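Local coordinates for protein sucrose 6(F)-phosphate phosphorylase (Thermoanaerobacterium thermosaccharolyticum DSM 571, PDB 6S9V) that is a phosphorylase with a TIM-barrel catalytic domain of the alpha-amylase family, joined to an antiparallel beta-sheet near its C-terminus, at residues Asp371-Phe384 / Cys475-Ile488. Residues are numbered along the deposited sequence; the frame is centred on the assembly and turned at random.
With SO4 (sulfate ion), chain G.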
loop_
_atom_site.group_PDB
_atom_site.type_symbol
_atom_site.label_atom_id
_atom_site.label_comp_id
_atom_site.label_asym_id
_atom_site.label_seq_id
_atom_site.Cartn_x
_atom_site.Cartn_y
_atom_site.Cartn_z
ATOM N N ASP A 371 13.860 -12.378 -14.666
ATOM C CA ASP A 371 13.307 -13.242 -15.709
ATOM C C ASP A 371 12.133 -12.505 -16.342
ATOM O O ASP A 371 11.028 -12.490 -15.790
ATOM C CB ASP A 371 12.866 -14.558 -15.075
ATOM C CG ASP A 371 12.365 -15.584 -16.075
ATOM O OD1 ASP A 371 11.910 -15.224 -17.177
ATOM O OD2 ASP A 371 12.348 -16.778 -15.700
ATOM N N ASP A 372 12.369 -11.896 -17.509
ATOM C CA ASP A 372 11.337 -11.090 -18.164
ATOM C C ASP A 372 10.048 -11.877 -18.338
ATOM O O ASP A 372 8.950 -11.370 -18.083
ATOM C CB ASP A 372 11.809 -10.633 -19.546
ATOM C CG ASP A 372 12.895 -9.578 -19.499
ATOM O OD1 ASP A 372 13.325 -9.186 -18.401
ATOM O OD2 ASP A 372 13.338 -9.157 -20.595
ATOM N N ASP A 373 10.167 -13.112 -18.834
ATOM C CA ASP A 373 8.982 -13.911 -19.128
ATOM C C ASP A 373 8.210 -14.228 -17.855
ATOM O O ASP A 373 6.978 -14.120 -17.827
ATOM C CB ASP A 373 9.407 -15.186 -19.862
ATOM C CG ASP A 373 9.946 -14.899 -21.270
ATOM O OD1 ASP A 373 9.546 -13.883 -21.873
ATOM O OD2 ASP A 373 10.814 -15.657 -21.754
ATOM N N ALA A 374 8.912 -14.612 -16.788
ATOM C CA ALA A 374 8.243 -14.870 -15.520
ATOM C C ALA A 374 7.611 -13.598 -14.965
ATOM O O ALA A 374 6.521 -13.636 -14.374
ATOM C CB ALA A 374 9.235 -15.455 -14.519
ATOM N N TYR A 375 8.274 -12.458 -15.163
ATOM C CA TYR A 375 7.746 -11.197 -14.660
ATOM C C TYR A 375 6.480 -10.797 -15.406
ATOM O O TYR A 375 5.500 -10.364 -14.787
ATOM C CB TYR A 375 8.806 -10.105 -14.777
ATOM C CG TYR A 375 8.322 -8.768 -14.296
ATOM C CD1 TYR A 375 7.765 -8.631 -13.031
ATOM C CD2 TYR A 375 8.410 -7.640 -15.099
ATOM C CE1 TYR A 375 7.318 -7.414 -12.581
ATOM C CE2 TYR A 375 7.965 -6.409 -14.646
ATOM C CZ TYR A 375 7.415 -6.305 -13.387
ATOM O OH TYR A 375 6.947 -5.089 -12.929
ATOM N N LEU A 376 6.472 -10.943 -16.733
ATOM C CA LEU A 376 5.245 -10.693 -17.484
ATOM C C LEU A 376 4.155 -11.682 -17.081
ATOM O O LEU A 376 2.979 -11.318 -16.996
ATOM C CB LEU A 376 5.513 -10.768 -18.984
ATOM C CG LEU A 376 5.827 -9.448 -19.690
ATOM C CD1 LEU A 376 4.683 -8.447 -19.560
ATOM C CD2 LEU A 376 7.094 -8.852 -19.128
ATOM N N ALA A 377 4.530 -12.937 -16.810
ATOM C CA ALA A 377 3.559 -13.910 -16.323
ATOM C C ALA A 377 2.963 -13.470 -14.992
ATOM O O ALA A 377 1.745 -13.577 -14.780
ATOM C CB ALA A 377 4.208 -15.289 -16.199
ATOM N N ALA A 378 3.806 -12.945 -14.094
ATOM C CA ALA A 378 3.351 -12.435 -12.806
ATOM C C ALA A 378 2.318 -11.326 -12.967
ATOM O O ALA A 378 1.287 -11.311 -12.278
ATOM C CB ALA A 378 4.551 -11.929 -12.006
ATOM N N ARG A 379 2.598 -10.360 -13.844
ATOM C CA ARG A 379 1.662 -9.261 -14.061
ATOM C C ARG A 379 0.382 -9.751 -14.729
ATOM O O ARG A 379 -0.707 -9.247 -14.435
ATOM C CB ARG A 379 2.323 -8.166 -14.907
ATOM C CG ARG A 379 3.430 -7.402 -14.171
ATOM C CD ARG A 379 2.862 -6.437 -13.135
ATOM N NE ARG A 379 3.938 -5.686 -12.495
ATOM C CZ ARG A 379 3.832 -5.019 -11.353
ATOM N NH1 ARG A 379 2.680 -4.983 -10.690
ATOM N NH2 ARG A 379 4.895 -4.392 -10.865
ATOM N N ALA A 380 0.488 -10.717 -15.649
ATOM C CA ALA A 380 -0.718 -11.280 -16.251
ATOM C C ALA A 380 -1.604 -11.923 -15.188
ATOM O O ALA A 380 -2.823 -11.697 -15.152
ATOM C CB ALA A 380 -0.348 -12.302 -17.330
ATOM N N ILE A 381 -1.005 -12.726 -14.307
ATOM C CA ILE A 381 -1.751 -13.307 -13.195
ATOM C C ILE A 381 -2.411 -12.203 -12.381
ATOM O O ILE A 381 -3.601 -12.272 -12.053
ATOM C CB ILE A 381 -0.834 -14.169 -12.314
ATOM C CG1 ILE A 381 -0.331 -15.397 -13.074
ATOM C CG2 ILE A 381 -1.583 -14.576 -11.041
ATOM C CD1 ILE A 381 0.855 -16.075 -12.389
ATOM N N GLN A 382 -1.640 -11.172 -12.031
ATOM C CA GLN A 382 -2.193 -10.065 -11.258
ATOM C C GLN A 382 -3.390 -9.446 -11.968
ATOM O O GLN A 382 -4.445 -9.228 -11.361
ATOM C CB GLN A 382 -1.122 -8.998 -11.017
ATOM C CG GLN A 382 -1.606 -7.878 -10.101
ATOM C CD GLN A 382 -0.856 -6.575 -10.281
ATOM O OE1 GLN A 382 0.218 -6.529 -10.878
ATOM N NE2 GLN A 382 -1.422 -5.506 -9.739
ATOM N N PHE A 383 -3.242 -9.156 -13.263
ATOM C CA PHE A 383 -4.286 -8.444 -13.988
ATOM C C PHE A 383 -5.512 -9.318 -14.237
ATOM O O PHE A 383 -6.621 -8.793 -14.394
ATOM C CB PHE A 383 -3.743 -7.921 -15.317
ATOM C CG PHE A 383 -2.647 -6.884 -15.181
ATOM C CD1 PHE A 383 -2.370 -6.282 -13.962
ATOM C CD2 PHE A 383 -1.889 -6.523 -16.282
ATOM C CE1 PHE A 383 -1.361 -5.343 -13.847
ATOM C CE2 PHE A 383 -0.882 -5.576 -16.177
ATOM C CZ PHE A 383 -0.613 -4.987 -14.960
ATOM N N PHE A 384 -5.347 -10.647 -14.272
ATOM C CA PHE A 384 -6.480 -11.552 -14.410
ATOM C C PHE A 384 -7.143 -11.884 -13.076
ATOM O O PHE A 384 -8.200 -12.518 -13.072
ATOM C CB PHE A 384 -6.050 -12.857 -15.109
ATOM C CG PHE A 384 -6.166 -12.787 -16.606
ATOM C CD1 PHE A 384 -5.267 -12.038 -17.351
ATOM C CD2 PHE A 384 -7.192 -13.435 -17.262
ATOM C CE1 PHE A 384 -5.388 -11.952 -18.724
ATOM C CE2 PHE A 384 -7.328 -13.342 -18.630
ATOM C CZ PHE A 384 -6.428 -12.606 -19.365
ATOM N N CYS A 475 -11.617 -13.280 -22.894
ATOM C CA CYS A 475 -10.167 -13.427 -22.943
ATOM C C CYS A 475 -9.731 -14.486 -21.944
ATOM O O CYS A 475 -10.185 -14.491 -20.794
ATOM C CB CYS A 475 -9.445 -12.097 -22.669
ATOM S SG CYS A 475 -9.827 -11.242 -21.131
ATOM N N SER A 476 -8.865 -15.394 -22.396
ATOM C CA SER A 476 -8.427 -16.545 -21.614
ATOM C C SER A 476 -6.908 -16.506 -21.513
ATOM O O SER A 476 -6.213 -16.615 -22.527
ATOM C CB SER A 476 -8.892 -17.855 -22.247
ATOM O OG SER A 476 -10.303 -17.878 -22.339
ATOM N N LEU A 477 -6.415 -16.327 -20.296
ATOM C CA LEU A 477 -4.989 -16.379 -20.019
ATOM C C LEU A 477 -4.538 -17.826 -19.956
ATOM O O LEU A 477 -5.175 -18.656 -19.300
ATOM C CB LEU A 477 -4.697 -15.678 -18.693
ATOM C CG LEU A 477 -3.281 -15.810 -18.121
ATOM C CD1 LEU A 477 -2.283 -15.074 -19.007
ATOM C CD2 LEU A 477 -3.225 -15.302 -16.682
ATOM N N PHE A 478 -3.442 -18.135 -20.639
ATOM C CA PHE A 478 -2.783 -19.419 -20.469
ATOM C C PHE A 478 -1.313 -19.166 -20.183
ATOM O O PHE A 478 -0.646 -18.470 -20.955
ATOM C CB PHE A 478 -2.926 -20.312 -21.698
ATOM C CG PHE A 478 -2.247 -21.638 -21.545
ATOM C CD1 PHE A 478 -0.915 -21.798 -21.893
ATOM C CD2 PHE A 478 -2.928 -22.715 -21.011
ATOM C CE1 PHE A 478 -0.290 -23.010 -21.731
ATOM C CE2 PHE A 478 -2.297 -23.939 -20.855
ATOM C CZ PHE A 478 -0.980 -24.080 -21.208
ATOM N N ILE A 479 -0.814 -19.732 -19.086
ATOM C CA ILE A 479 0.605 -19.685 -18.747
ATOM C C ILE A 479 1.119 -21.111 -18.623
ATOM O O ILE A 479 0.541 -21.928 -17.896
ATOM C CB ILE A 479 0.877 -18.911 -17.444
ATOM C CG1 ILE A 479 0.454 -17.449 -17.563
ATOM C CG2 ILE A 479 2.385 -18.996 -17.087
ATOM C CD1 ILE A 479 0.391 -16.702 -16.230
ATOM N N ASP A 480 2.189 -21.412 -19.351
ATOM C CA ASP A 480 2.966 -22.632 -19.158
ATOM C C ASP A 480 4.058 -22.302 -18.147
ATOM O O ASP A 480 5.009 -21.584 -18.471
ATOM C CB ASP A 480 3.546 -23.110 -20.486
ATOM C CG ASP A 480 4.334 -24.403 -20.359
ATOM O OD1 ASP A 480 4.589 -24.856 -19.221
ATOM O OD2 ASP A 480 4.684 -24.977 -21.416
ATOM N N LEU A 481 3.912 -22.798 -16.914
ATOM C CA LEU A 481 4.879 -22.472 -15.870
ATOM C C LEU A 481 6.230 -23.128 -16.110
ATOM O O LEU A 481 7.211 -22.755 -15.454
ATOM C CB LEU A 481 4.343 -22.886 -14.499
ATOM C CG LEU A 481 3.142 -22.055 -14.020
ATOM C CD1 LEU A 481 2.567 -22.674 -12.770
ATOM C CD2 LEU A 481 3.535 -20.605 -13.783
ATOM N N LYS A 482 6.301 -24.108 -17.010
ATOM C CA LYS A 482 7.590 -24.683 -17.374
ATOM C C LYS A 482 8.459 -23.658 -18.097
ATOM O O LYS A 482 9.664 -23.561 -17.837
ATOM C CB LYS A 482 7.375 -25.930 -18.235
ATOM C CG LYS A 482 6.746 -27.097 -17.472
ATOM C CD LYS A 482 6.655 -28.380 -18.299
ATOM C CE LYS A 482 5.477 -28.370 -19.269
ATOM N NZ LYS A 482 5.360 -29.665 -20.021
ATOM N N THR A 483 7.860 -22.881 -19.001
ATOM C CA THR A 483 8.570 -21.915 -19.824
ATOM C C THR A 483 8.221 -20.471 -19.500
ATOM O O THR A 483 8.898 -19.562 -20.000
ATOM C CB THR A 483 8.254 -22.164 -21.304
ATOM O OG1 THR A 483 6.863 -21.880 -21.533
ATOM C CG2 THR A 483 8.531 -23.603 -21.665
ATOM N N TYR A 484 7.190 -20.233 -18.689
ATOM C CA TYR A 484 6.610 -18.920 -18.430
ATOM C C TYR A 484 6.042 -18.278 -19.690
ATOM O O TYR A 484 5.733 -17.079 -19.684
ATOM C CB TYR A 484 7.615 -17.978 -17.759
ATOM C CG TYR A 484 8.155 -18.566 -16.483
ATOM C CD1 TYR A 484 7.315 -18.832 -15.402
ATOM C CD2 TYR A 484 9.493 -18.898 -16.368
ATOM C CE1 TYR A 484 7.814 -19.403 -14.237
ATOM C CE2 TYR A 484 9.994 -19.453 -15.213
ATOM C CZ TYR A 484 9.158 -19.711 -14.156
ATOM O OH TYR A 484 9.692 -20.282 -13.024
ATOM N N LYS A 485 5.851 -19.052 -20.751
ATOM C CA LYS A 485 5.162 -18.539 -21.924
ATOM C C LYS A 485 3.734 -18.167 -21.547
ATOM O O LYS A 485 2.997 -18.979 -20.980
ATOM C CB LYS A 485 5.162 -19.571 -23.045
ATOM C CG LYS A 485 4.653 -19.026 -24.373
ATOM C CD LYS A 485 4.671 -20.095 -25.440
ATOM C CE LYS A 485 4.432 -19.518 -26.818
ATOM N NZ LYS A 485 4.300 -20.603 -27.828
ATOM N N THR A 486 3.349 -16.938 -21.868
ATOM C CA THR A 486 2.082 -16.359 -21.445
ATOM C C THR A 486 1.315 -15.952 -22.691
ATOM O O THR A 486 1.788 -15.113 -23.466
ATOM C CB THR A 486 2.317 -15.152 -20.531
ATOM O OG1 THR A 486 3.037 -15.567 -19.364
ATOM C CG2 THR A 486 1.005 -14.525 -20.115
ATOM N N THR A 487 0.142 -16.551 -22.887
ATOM C CA THR A 487 -0.689 -16.276 -24.046
ATOM C C THR A 487 -2.081 -15.880 -23.575
ATOM O O THR A 487 -2.603 -16.445 -22.607
ATOM C CB THR A 487 -0.780 -17.501 -24.968
ATOM O OG1 THR A 487 0.540 -17.904 -25.371
ATOM C CG2 THR A 487 -1.597 -17.175 -26.202
ATOM N N ILE A 488 -2.683 -14.935 -24.279
ATOM C CA ILE A 488 -4.063 -14.526 -24.034
ATOM C C ILE A 488 -4.839 -14.762 -25.322
ATOM O O ILE A 488 -4.570 -14.121 -26.348
ATOM C CB ILE A 488 -4.164 -13.064 -23.583
ATOM C CG1 ILE A 488 -3.464 -12.875 -22.237
ATOM C CG2 ILE A 488 -5.635 -12.646 -23.499
ATOM C CD1 ILE A 488 -3.414 -11.435 -21.767
HETATM S S SO4 G . 2.678 -31.869 -17.619
HETATM O O1 SO4 G . 2.442 -32.097 -16.197
HETATM O O2 SO4 G . 3.232 -33.074 -18.230
HETATM O O3 SO4 G . 1.411 -31.525 -18.262
HETATM O O4 SO4 G . 3.627 -30.772 -17.795
HETATM O O HOH W 1 5.838 -14.495 -20.338
HETATM O O HOH W 2 8.716 -18.125 -22.537
#
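Tyr484 lies against the first turn of helix 372-384. Its CB rests on the backbone between Asp373 and Ala374, 3.7 Å from Ala374 N. With CG anti to the carbonyl carbon (chi1 -56°), the ring turns one face to the helix, and Ala374 CB sits 3.8 Å from the ring centroid, over its centre, in a CH-pi contact. The opposite face is covered by Leu481 O, offset toward the rim. Farther out, CD2 and CE2 meet Asp371 OD2, the carboxylate and ring planes being nearly perpendicular, and at the tip OH is hydrogen-bonded to Leu283 O of helix 275-285. Asp371 is the N-cap: its OD1, approached from above the carboxylate plane, accepts a nearly straight bond (171°) from Ala374 N. A water sits between the backbones, 2.8 Å from Asp373 O and 2.7 Å from Tyr484 O. The same Tyr484 O accepts from Thr486 OG1, which also rests 3.4 Å from Ala377 CB. Toward the C-terminal end the packing is apolar. Ile479 CD1 presses on Ile381 CG1 at 3.5 Å, a snug carbon-carbon contact, while Leu477 CD1 and Thr486 CG2 both touch Ala380 CB. Leu477 CB stands over the Phe384 ring, 3.5 Å from its centroid, and the ring edge meets Ile488 CD1 and Cys475 O; Cys475 SG approaches obliquely. Helix 372-384 thus packs on the hairpin formed by the third and fourth strands of the five-stranded antiparallel sheet, running at 39° to strand 485-488. Ile381 also reaches Ile464 of the adjoining strand 463-470. Helices 275-285 and 432-446 flank the same helix, which leads into 388-392, the eighth strand of the barrel.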